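Local atomic coordinates of putative oxidoreductase (Thermus thermophilus, PDB entry 2ISM), a protein that is a putative oxidoreductase built as a six-bladed beta-propeller and carries a bound calcium ion. Residues L80-H83 with P84-Q88; A208-P211 with K212-E215; L273-R277 with G278-V282; G339-R342 with P343-R347. All coordinates share one frame; numbering follows the deposited sequence.

From the N terminus, contact 1 comes first, rounding the end of strand 77-82 where the chain turns toward strand 92-98. Contact 2 closes the tight connection between strands 208-209 and 216-220, and contact 3 is the hairpin of strands 270-276 and 279-284. Contact 4 lies last, in the loop joining strand 328-332 to strand 348-351. All four follow in series, none enclosing or crossing another. Contacts 2 and 3 belong to successive propeller blades and touch: F275 packs against the backbone of W209 and H210 and the ring of P211. Contact 4, about 30 Å from contact 1 between centres, belongs to the blade completed by the N-terminal strand 23-27.

Contact 1: residues L80-H83 with P84-Q88; sequences LALH and PRFPQ
H83 ND1 takes the backbone N-H of R85 at 2.9 Å in an almost straight bond (169°), with the donor lying in the plane of the imidazole. The ring reaches that amide because CG stands anti to the backbone N of H83 (chi1 -174°), which swings it forward along the chain over P84. A second bond runs from F86 N to H83 O, 3.0 Å long, with the donor well above the carbonyl plane. This backbone bond closes a type I turn from H83 to F86, and the ring bond reinforces it, where strand 77-82 of a propeller blade ends and the chain bends back toward strand 92-98. P84 suits the second position, since its ring already fixes the phi that such a turn needs, and its CD lies over one face of the H83 ring. R85 runs alongside H83, its guanidinium nearly perpendicular to the imidazole and one face turned to H83 CE1, while its charge is met by E89. L82 CD2 sits over the centre of the F86 ring, 4.2 Å from the centroid, in a CH-pi contact, and P87 CB, after a cis peptide bond, lies over the opposite face. H112 adds an edge-to-face partner to F86.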
loop_
_atom_site.group_PDB
_atom_site.type_symbol
_atom_site.label_atom_id
_atom_site.label_comp_id
_atom_site.label_asym_id
_atom_site.label_seq_id
_atom_site.Cartn_x
_atom_site.Cartn_y
_atom_site.Cartn_z
ATOM N N LEU B 80 -11.733 -7.494 -19.452
ATOM C CA LEU B 80 -11.729 -8.884 -18.996
ATOM C C LEU B 80 -12.034 -8.910 -17.497
ATOM O O LEU B 80 -11.513 -8.085 -16.750
ATOM C CB LEU B 80 -10.346 -9.499 -19.244
ATOM C CG LEU B 80 -10.140 -11.004 -19.086
ATOM C CD1 LEU B 80 -10.795 -11.734 -20.250
ATOM C CD2 LEU B 80 -8.649 -11.307 -19.050
ATOM N N ALA B 81 -12.878 -9.840 -17.058
ATOM C CA ALA B 81 -13.195 -9.937 -15.633
ATOM C C ALA B 81 -13.743 -11.304 -15.255
ATOM O O ALA B 81 -14.562 -11.875 -15.972
ATOM C CB ALA B 81 -14.192 -8.850 -15.235
ATOM N N LEU B 82 -13.285 -11.829 -14.123
ATOM C CA LEU B 82 -13.749 -13.131 -13.656
ATOM C C LEU B 82 -15.090 -12.972 -12.946
ATOM O O LEU B 82 -15.365 -11.926 -12.352
ATOM C CB LEU B 82 -12.740 -13.744 -12.672
ATOM C CG LEU B 82 -11.280 -13.892 -13.099
ATOM C CD1 LEU B 82 -10.476 -14.468 -11.942
ATOM C CD2 LEU B 82 -11.178 -14.800 -14.314
ATOM N N HIS B 83 -15.922 -14.007 -13.012
ATOM C CA HIS B 83 -17.218 -13.989 -12.342
ATOM C C HIS B 83 -16.924 -13.784 -10.854
ATOM O O HIS B 83 -15.936 -14.298 -10.343
ATOM C CB HIS B 83 -17.936 -15.327 -12.564
ATOM C CG HIS B 83 -19.337 -15.363 -12.040
ATOM N ND1 HIS B 83 -19.632 -15.325 -10.694
ATOM C CD2 HIS B 83 -20.527 -15.433 -12.684
ATOM C CE1 HIS B 83 -20.942 -15.371 -10.531
ATOM N NE2 HIS B 83 -21.508 -15.437 -11.723
ATOM N N PRO B 84 -17.768 -13.016 -10.145
ATOM C CA PRO B 84 -17.547 -12.776 -8.713
ATOM C C PRO B 84 -17.366 -14.047 -7.879
ATOM O O PRO B 84 -16.636 -14.043 -6.885
ATOM C CB PRO B 84 -18.791 -11.990 -8.304
ATOM C CG PRO B 84 -19.081 -11.195 -9.528
ATOM C CD PRO B 84 -18.912 -12.229 -10.633
ATOM N N ARG B 85 -18.031 -15.127 -8.280
ATOM C CA ARG B 85 -17.938 -16.396 -7.558
ATOM C C ARG B 85 -17.073 -17.433 -8.277
ATOM O O ARG B 85 -17.284 -18.639 -8.147
ATOM C CB ARG B 85 -19.340 -16.961 -7.309
ATOM C CG ARG B 85 -20.227 -16.028 -6.490
ATOM C CD ARG B 85 -21.462 -16.731 -5.942
ATOM N NE ARG B 85 -22.387 -17.167 -6.985
ATOM C CZ ARG B 85 -23.044 -16.341 -7.796
ATOM N NH1 ARG B 85 -22.879 -15.030 -7.689
ATOM N NH2 ARG B 85 -23.875 -16.829 -8.707
ATOM N N PHE B 86 -16.098 -16.949 -9.036
ATOM C CA PHE B 86 -15.167 -17.805 -9.771
ATOM C C PHE B 86 -14.325 -18.558 -8.735
ATOM O O PHE B 86 -13.902 -17.974 -7.741
ATOM C CB PHE B 86 -14.266 -16.918 -10.637
ATOM C CG PHE B 86 -13.337 -17.674 -11.538
ATOM C CD1 PHE B 86 -13.748 -18.069 -12.809
ATOM C CD2 PHE B 86 -12.045 -17.979 -11.126
ATOM C CE1 PHE B 86 -12.881 -18.757 -13.659
ATOM C CE2 PHE B 86 -11.171 -18.668 -11.969
ATOM C CZ PHE B 86 -11.592 -19.057 -13.238
ATOM N N PRO B 87 -14.051 -19.864 -8.952
ATOM C CA PRO B 87 -14.464 -20.717 -10.069
ATOM C C PRO B 87 -15.756 -21.521 -9.868
ATOM O O PRO B 87 -16.133 -22.299 -10.748
ATOM C CB PRO B 87 -13.250 -21.624 -10.247
ATOM C CG PRO B 87 -12.851 -21.876 -8.837
ATOM C CD PRO B 87 -12.967 -20.501 -8.188
ATOM N N GLN B 88 -16.426 -21.354 -8.726
ATOM C CA GLN B 88 -17.686 -22.069 -8.487
ATOM C C GLN B 88 -18.578 -21.809 -9.691
ATOM O O GLN B 88 -19.278 -22.697 -10.172
ATOM C CB GLN B 88 -18.381 -21.574 -7.215
ATOM C CG GLN B 88 -19.894 -21.400 -7.378
ATOM C CD GLN B 88 -20.679 -21.786 -6.141
ATOM O OE1 GLN B 88 -21.650 -21.120 -5.777
ATOM N NE2 GLN B 88 -20.273 -22.875 -5.498
#

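Contact 2: residues A208-P211 with K212-E215; sequences AWHP and KTGE
The tight connection between the first two strands of a propeller blade, 208-209 and 216-220, is drawn together around H210, which bonds to the K212-E215 side through both its backbone and its ring. H210 N gives to E215 O at 2.9 Å, in the carbonyl plane, and H210 O receives G214 N at 2.8 Å. The imidazole, carried forward with CG anti to the backbone N (chi1 -168°), offers ND1 to K212 N at 3.1 Å and, weakly, to T213 N at 3.4 Å. Two amides at the head of the bend thus converge on one ring nitrogen, which histidine can supply as an acceptor. T213 then forms an ST turn: its hydroxyl accepts E215 N and donates to E215 OE1, 2.7 Å away, on the anti lone pair of that oxygen. The carboxylate of E215 is further held by W302 NE1 and G300 N, and W302 also stacks on the H210 ring, so this connection is tied to the neighbouring blade. G214 has a positive phi (83°), a backbone shape that glycine takes without steric cost. Its own O lies at the edge of the indole, 3.3 Å from W209 CD1. A water donates to P211 O and, weakly, to K212 O.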
loop_
_atom_site.group_PDB
_atom_site.type_symbol
_atom_site.label_atom_id
_atom_site.label_comp_id
_atom_site.label_asym_id
_atom_site.label_seq_id
_atom_site.Cartn_x
_atom_site.Cartn_y
_atom_site.Cartn_z
ATOM N N ALA B 208 -12.994 2.063 -11.173
ATOM C CA ALA B 208 -12.347 1.792 -9.896
ATOM C C ALA B 208 -13.257 2.212 -8.746
ATOM O O ALA B 208 -13.919 3.245 -8.816
ATOM C CB ALA B 208 -11.022 2.531 -9.819
ATOM N N TRP B 209 -13.295 1.403 -7.694
ATOM C CA TRP B 209 -14.131 1.707 -6.533
ATOM C C TRP B 209 -13.298 2.094 -5.315
ATOM O O TRP B 209 -12.314 1.434 -4.986
ATOM C CB TRP B 209 -15.014 0.501 -6.197
ATOM C CG TRP B 209 -16.161 0.304 -7.152
ATOM C CD1 TRP B 209 -17.407 0.858 -7.064
ATOM C CD2 TRP B 209 -16.153 -0.481 -8.353
ATOM N NE1 TRP B 209 -18.178 0.465 -8.137
ATOM C CE2 TRP B 209 -17.433 -0.354 -8.941
ATOM C CE3 TRP B 209 -15.191 -1.276 -8.987
ATOM C CZ2 TRP B 209 -17.774 -0.997 -10.136
ATOM C CZ3 TRP B 209 -15.530 -1.916 -10.178
ATOM C CH2 TRP B 209 -16.813 -1.771 -10.738
ATOM N N HIS B 210 -13.691 3.179 -4.655
ATOM C CA HIS B 210 -12.984 3.647 -3.467
ATOM C C HIS B 210 -13.187 2.583 -2.384
ATOM O O HIS B 210 -14.319 2.244 -2.035
ATOM C CB HIS B 210 -13.557 4.996 -3.020
ATOM C CG HIS B 210 -12.721 5.700 -1.998
ATOM N ND1 HIS B 210 -12.596 5.252 -0.701
ATOM C CD2 HIS B 210 -11.961 6.817 -2.086
ATOM C CE1 HIS B 210 -11.794 6.064 -0.034
ATOM N NE2 HIS B 210 -11.395 7.020 -0.852
ATOM N N PRO B 211 -12.085 2.049 -1.834
ATOM C CA PRO B 211 -12.149 1.012 -0.798
ATOM C C PRO B 211 -12.948 1.342 0.464
ATOM O O PRO B 211 -13.533 0.450 1.082
ATOM C CB PRO B 211 -10.674 0.736 -0.501
ATOM C CG PRO B 211 -10.036 2.071 -0.735
ATOM C CD PRO B 211 -10.701 2.520 -2.018
ATOM N N LYS B 212 -12.987 2.613 0.839
ATOM C CA LYS B 212 -13.701 3.021 2.043
ATOM C C LYS B 212 -15.178 3.332 1.817
ATOM O O LYS B 212 -16.041 2.866 2.563
ATOM C CB LYS B 212 -13.023 4.251 2.658
ATOM C CG LYS B 212 -11.528 4.087 2.889
ATOM C CD LYS B 212 -11.236 3.122 4.028
ATOM C CE LYS B 212 -10.145 2.131 3.646
ATOM N NZ LYS B 212 -9.732 1.278 4.798
ATOM N N THR B 213 -15.465 4.114 0.782
ATOM C CA THR B 213 -16.830 4.536 0.494
ATOM C C THR B 213 -17.623 3.667 -0.474
ATOM O O THR B 213 -18.855 3.673 -0.447
ATOM C CB THR B 213 -16.836 5.963 -0.058
ATOM O OG1 THR B 213 -16.189 5.973 -1.339
ATOM C CG2 THR B 213 -16.092 6.903 0.889
ATOM N N GLY B 214 -16.930 2.937 -1.339
ATOM C CA GLY B 214 -17.625 2.101 -2.303
ATOM C C GLY B 214 -18.045 2.905 -3.522
ATOM O O GLY B 214 -18.714 2.392 -4.420
ATOM N N GLU B 215 -17.654 4.175 -3.551
ATOM C CA GLU B 215 -17.983 5.058 -4.668
ATOM C C GLU B 215 -17.233 4.646 -5.931
ATOM O O GLU B 215 -16.073 4.237 -5.865
ATOM C CB GLU B 215 -17.608 6.500 -4.327
ATOM C CG GLU B 215 -18.473 7.151 -3.263
ATOM C CD GLU B 215 -17.891 8.471 -2.800
ATOM O OE1 GLU B 215 -16.796 8.449 -2.202
ATOM O OE2 GLU B 215 -18.520 9.523 -3.043
HETATM O O HOH W 1 -16.146 -0.130 1.820
#

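Contact 3: residues L273-R277 with G278-V282; sequences LAFFR and GDLYV
The side chain of Y281 meets the facing strand 273-276 at several of its atoms. CB rests against A274 O, and CD2 touches F276 CB at 3.7 Å. CE2 comes within 3.1 Å of F276 O, and CZ lies 3.8 Å from F276 CD2; the hydroxyl at the tip then bonds to R292 NE on strand 289-298. The phenol face receives the edge of the F276 ring in a T-shaped pair, centroids 5.4 Å apart and planes at 77°. F276 can present that edge because its CG is anti to the backbone N (chi1 -179°), while R277 CG covers one of its faces. The A274-Y281 and F276-D279 pairs are hydrogen-bonded and antiparallel, linked in both directions, and Y281 N to A274 O is 2.8 Å. The L273-V282 and F275-L280 pairs are non-hydrogen-bonded and put their side chains on the other face of the sheet. There L280 CD1 stands over the centre of the F275 ring, 3.8 Å from the centroid, and L273 CD2 touches L280 CD1. The type I' turn calls for positive phi at both middle positions: G278 takes it readily, and R277, which packs on R277 of the second subunit, adopts it too. L273, F275, L280 and V282 thus make one face apolar, while the other combines A274, the F276-Y281 pair and D279; the backbone bonds set the register, and apolar contacts on the two faces add to them.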
loop_
_atom_site.group_PDB
_atom_site.type_symbol
_atom_site.label_atom_id
_atom_site.label_comp_id
_atom_site.label_asym_id
_atom_site.label_seq_id
_atom_site.Cartn_x
_atom_site.Cartn_y
_atom_site.Cartn_z
ATOM N N LEU B 273 -7.761 3.060 -14.075
ATOM C CA LEU B 273 -7.316 3.713 -12.846
ATOM C C LEU B 273 -7.587 2.754 -11.698
ATOM O O LEU B 273 -8.397 1.838 -11.833
ATOM C CB LEU B 273 -8.041 5.048 -12.612
ATOM C CG LEU B 273 -9.521 5.291 -12.936
ATOM C CD1 LEU B 273 -10.356 4.040 -12.780
ATOM C CD2 LEU B 273 -10.023 6.409 -12.031
ATOM N N ALA B 274 -6.905 2.949 -10.575
ATOM C CA ALA B 274 -7.100 2.063 -9.435
ATOM C C ALA B 274 -6.696 2.715 -8.127
ATOM O O ALA B 274 -5.807 3.566 -8.095
ATOM C CB ALA B 274 -6.300 0.780 -9.635
ATOM N N PHE B 275 -7.359 2.310 -7.047
ATOM C CA PHE B 275 -7.039 2.827 -5.724
ATOM C C PHE B 275 -5.932 1.947 -5.162
ATOM O O PHE B 275 -6.031 0.720 -5.158
ATOM C CB PHE B 275 -8.284 2.808 -4.835
ATOM C CG PHE B 275 -9.226 3.949 -5.108
ATOM C CD1 PHE B 275 -8.991 5.207 -4.558
ATOM C CD2 PHE B 275 -10.322 3.781 -5.946
ATOM C CE1 PHE B 275 -9.834 6.281 -4.842
ATOM C CE2 PHE B 275 -11.172 4.849 -6.238
ATOM C CZ PHE B 275 -10.927 6.100 -5.686
ATOM N N PHE B 276 -4.865 2.590 -4.706
ATOM C CA PHE B 276 -3.698 1.891 -4.188
ATOM C C PHE B 276 -3.065 2.752 -3.100
ATOM O O PHE B 276 -2.683 3.895 -3.347
ATOM C CB PHE B 276 -2.716 1.672 -5.350
ATOM C CG PHE B 276 -1.458 0.939 -4.978
ATOM C CD1 PHE B 276 -1.495 -0.398 -4.598
ATOM C CD2 PHE B 276 -0.221 1.577 -5.072
ATOM C CE1 PHE B 276 -0.317 -1.095 -4.318
ATOM C CE2 PHE B 276 0.962 0.891 -4.796
ATOM C CZ PHE B 276 0.913 -0.448 -4.420
ATOM N N ARG B 277 -2.980 2.205 -1.894
ATOM C CA ARG B 277 -2.390 2.907 -0.757
ATOM C C ARG B 277 -3.019 4.262 -0.440
ATOM O O ARG B 277 -2.316 5.240 -0.173
ATOM C CB ARG B 277 -0.882 3.056 -0.974
ATOM C CG ARG B 277 -0.195 1.701 -1.093
ATOM C CD ARG B 277 1.304 1.805 -1.264
ATOM N NE ARG B 277 1.902 0.480 -1.410
ATOM C CZ ARG B 277 3.197 0.262 -1.603
ATOM N NH1 ARG B 277 4.038 1.286 -1.668
ATOM N NH2 ARG B 277 3.652 -0.976 -1.737
ATOM N N GLY B 278 -4.347 4.311 -0.468
ATOM C CA GLY B 278 -5.057 5.537 -0.155
ATOM C C GLY B 278 -5.081 6.596 -1.239
ATOM O O GLY B 278 -5.695 7.648 -1.060
ATOM N N ASP B 279 -4.420 6.332 -2.360
ATOM C CA ASP B 279 -4.392 7.293 -3.455
ATOM C C ASP B 279 -5.012 6.699 -4.714
ATOM O O ASP B 279 -5.155 5.483 -4.833
ATOM C CB ASP B 279 -2.952 7.726 -3.748
ATOM C CG ASP B 279 -2.294 8.399 -2.558
ATOM O OD1 ASP B 279 -2.878 9.363 -2.018
ATOM O OD2 ASP B 279 -1.189 7.965 -2.167
ATOM N N LEU B 280 -5.379 7.567 -5.648
ATOM C CA LEU B 280 -5.978 7.127 -6.901
ATOM C C LEU B 280 -4.920 7.201 -7.993
ATOM O O LEU B 280 -4.419 8.282 -8.303
ATOM C CB LEU B 280 -7.168 8.024 -7.257
ATOM C CG LEU B 280 -7.974 7.691 -8.517
ATOM C CD1 LEU B 280 -8.313 6.207 -8.543
ATOM C CD2 LEU B 280 -9.245 8.538 -8.546
ATOM N N TYR B 281 -4.574 6.051 -8.565
ATOM C CA TYR B 281 -3.569 5.995 -9.623
ATOM C C TYR B 281 -4.228 5.940 -10.990
ATOM O O TYR B 281 -5.200 5.214 -11.184
ATOM C CB TYR B 281 -2.674 4.774 -9.428
ATOM C CG TYR B 281 -1.717 4.908 -8.268
ATOM C CD1 TYR B 281 -0.342 5.030 -8.486
ATOM C CD2 TYR B 281 -2.180 4.932 -6.953
ATOM C CE1 TYR B 281 0.547 5.171 -7.427
ATOM C CE2 TYR B 281 -1.297 5.076 -5.883
ATOM C CZ TYR B 281 0.064 5.194 -6.130
ATOM O OH TYR B 281 0.942 5.333 -5.082
ATOM N N VAL B 282 -3.690 6.701 -11.937
ATOM C CA VAL B 282 -4.245 6.747 -13.281
ATOM C C VAL B 282 -3.175 6.486 -14.335
ATOM O O VAL B 282 -2.211 7.241 -14.447
ATOM C CB VAL B 282 -4.893 8.122 -13.560
ATOM C CG1 VAL B 282 -5.512 8.144 -14.957
ATOM C CG2 VAL B 282 -5.946 8.413 -12.507
#

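Contact 4: residues G339-R342 with P343-R347; sequences GQVR and PGDDR
D345 turns its carboxylate back to R342, where OD2 faces the backbone N-H of R342. At 2.5 Å between R342 N and D345 OD2 the modelled bond is too short to rely on, and its detail is doubtful. The other oxygen, D345 OD1, takes the N-H of D346 in a weak bond and forms a long salt bridge with R347 NH1 at 3.6 Å. An aspartate is short enough to face both the R342 and D346 amides, though the first bond is doubtful and the second weak. The chain makes a type II turn from R342 to D345; the bond from D345 N to R342 O across it is less sure, because the place of that oxygen is uncertain. P343 fits the second position through its fixed phi, and G344 fits the third, which calls for positive phi (71°). R347 reaches back over this turn: NH2 donates to P343 O at 3.1 Å, in the carbonyl plane and on a lone pair, while G344 O lies 3.4 Å above the centre of the guanidinium plane. R347 NE pairs with E25 OE2 in a salt bridge. The buried carboxylate of D346 is likewise provided for, OD1 by the hydroxyl of T332 and OD2 by the amides of V32 and R335. The turn lies in the loop joining strands 328-332 and 348-351 of one propeller blade; backbone bonds tie G344 to G29 and R347 to T332 on the first of these strands, and E25 belongs to strand 23-27, one of the two outermost strands of that sheet.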
loop_
_atom_site.group_PDB
_atom_site.type_symbol
_atom_site.label_atom_id
_atom_site.label_comp_id
_atom_site.label_asym_id
_atom_site.label_seq_id
_atom_site.Cartn_x
_atom_site.Cartn_y
_atom_site.Cartn_z
ATOM N N GLY B 339 2.398 4.377 -30.412
ATOM C CA GLY B 339 3.616 4.525 -29.642
ATOM C C GLY B 339 4.872 4.073 -30.359
ATOM O O GLY B 339 4.870 3.831 -31.567
ATOM N N GLN B 340 5.955 3.978 -29.601
ATOM C CA GLN B 340 7.231 3.539 -30.142
ATOM C C GLN B 340 7.474 2.136 -29.612
ATOM O O GLN B 340 7.572 1.933 -28.403
ATOM C CB GLN B 340 8.351 4.469 -29.680
ATOM C CG GLN B 340 8.129 5.929 -30.032
ATOM C CD GLN B 340 9.198 6.832 -29.444
ATOM O OE1 GLN B 340 9.350 6.924 -28.224
ATOM N NE2 GLN B 340 9.950 7.502 -30.313
ATOM N N VAL B 341 7.561 1.169 -30.516
ATOM C CA VAL B 341 7.781 -0.212 -30.120
ATOM C C VAL B 341 9.256 -0.522 -29.930
ATOM O O VAL B 341 10.080 -0.248 -30.800
ATOM C CB VAL B 341 7.198 -1.192 -31.164
ATOM C CG1 VAL B 341 7.426 -2.626 -30.717
ATOM C CG2 VAL B 341 5.710 -0.921 -31.352
ATOM N N ARG B 342 9.582 -1.086 -28.774
ATOM C CA ARG B 342 10.952 -1.456 -28.457
ATOM C C ARG B 342 10.982 -2.921 -28.037
ATOM O O ARG B 342 9.955 -3.484 -27.660
ATOM C CB ARG B 342 11.501 -0.566 -27.339
ATOM C CG ARG B 342 11.687 0.892 -27.741
ATOM C CD ARG B 342 12.700 1.558 -26.835
ATOM N NE ARG B 342 13.979 0.856 -26.892
ATOM C CZ ARG B 342 14.963 1.011 -26.013
ATOM N NH1 ARG B 342 16.089 0.326 -26.151
ATOM N NH2 ARG B 342 14.818 1.844 -24.992
ATOM N N PRO B 343 12.161 -3.559 -28.107
ATOM C CA PRO B 343 12.343 -4.965 -27.741
ATOM C C PRO B 343 11.662 -5.392 -26.443
ATOM O O PRO B 343 11.772 -4.716 -25.421
ATOM C CB PRO B 343 13.857 -5.101 -27.672
ATOM C CG PRO B 343 14.291 -4.212 -28.781
ATOM C CD PRO B 343 13.442 -2.977 -28.544
ATOM N N GLY B 344 10.966 -6.524 -26.500
ATOM C CA GLY B 344 10.267 -7.048 -25.337
ATOM C C GLY B 344 9.051 -6.222 -24.959
ATOM O O GLY B 344 8.381 -6.508 -23.968
ATOM N N ASP B 345 8.740 -5.213 -25.772
ATOM C CA ASP B 345 7.612 -4.342 -25.480
ATOM C C ASP B 345 6.243 -4.899 -25.170
ATOM O O ASP B 345 5.831 -5.959 -25.645
ATOM C CB ASP B 345 7.389 -3.310 -26.566
ATOM C CG ASP B 345 7.639 -1.921 -26.061
ATOM O OD1 ASP B 345 7.553 -1.729 -24.824
ATOM O OD2 ASP B 345 7.916 -1.025 -26.873
ATOM N N ASP B 346 5.533 -4.093 -24.391
ATOM C CA ASP B 346 4.232 -4.399 -23.850
ATOM C C ASP B 346 3.989 -5.369 -22.732
ATOM O O ASP B 346 3.228 -6.344 -22.803
ATOM C CB ASP B 346 3.203 -4.649 -24.943
ATOM C CG ASP B 346 2.735 -3.342 -25.564
ATOM O OD1 ASP B 346 3.317 -2.306 -25.167
ATOM O OD2 ASP B 346 1.826 -3.330 -26.420
ATOM N N ARG B 347 4.767 -5.091 -21.703
ATOM C CA ARG B 347 4.879 -5.911 -20.532
ATOM C C ARG B 347 3.840 -5.669 -19.468
ATOM O O ARG B 347 3.114 -4.667 -19.476
ATOM C CB ARG B 347 6.212 -5.498 -19.903
ATOM C CG ARG B 347 7.404 -5.356 -20.846
ATOM C CD ARG B 347 8.585 -4.751 -20.078
ATOM N NE ARG B 347 9.878 -5.059 -20.686
ATOM C CZ ARG B 347 10.324 -4.530 -21.819
ATOM N NH1 ARG B 347 9.582 -3.653 -22.481
ATOM N NH2 ARG B 347 11.507 -4.889 -22.295
#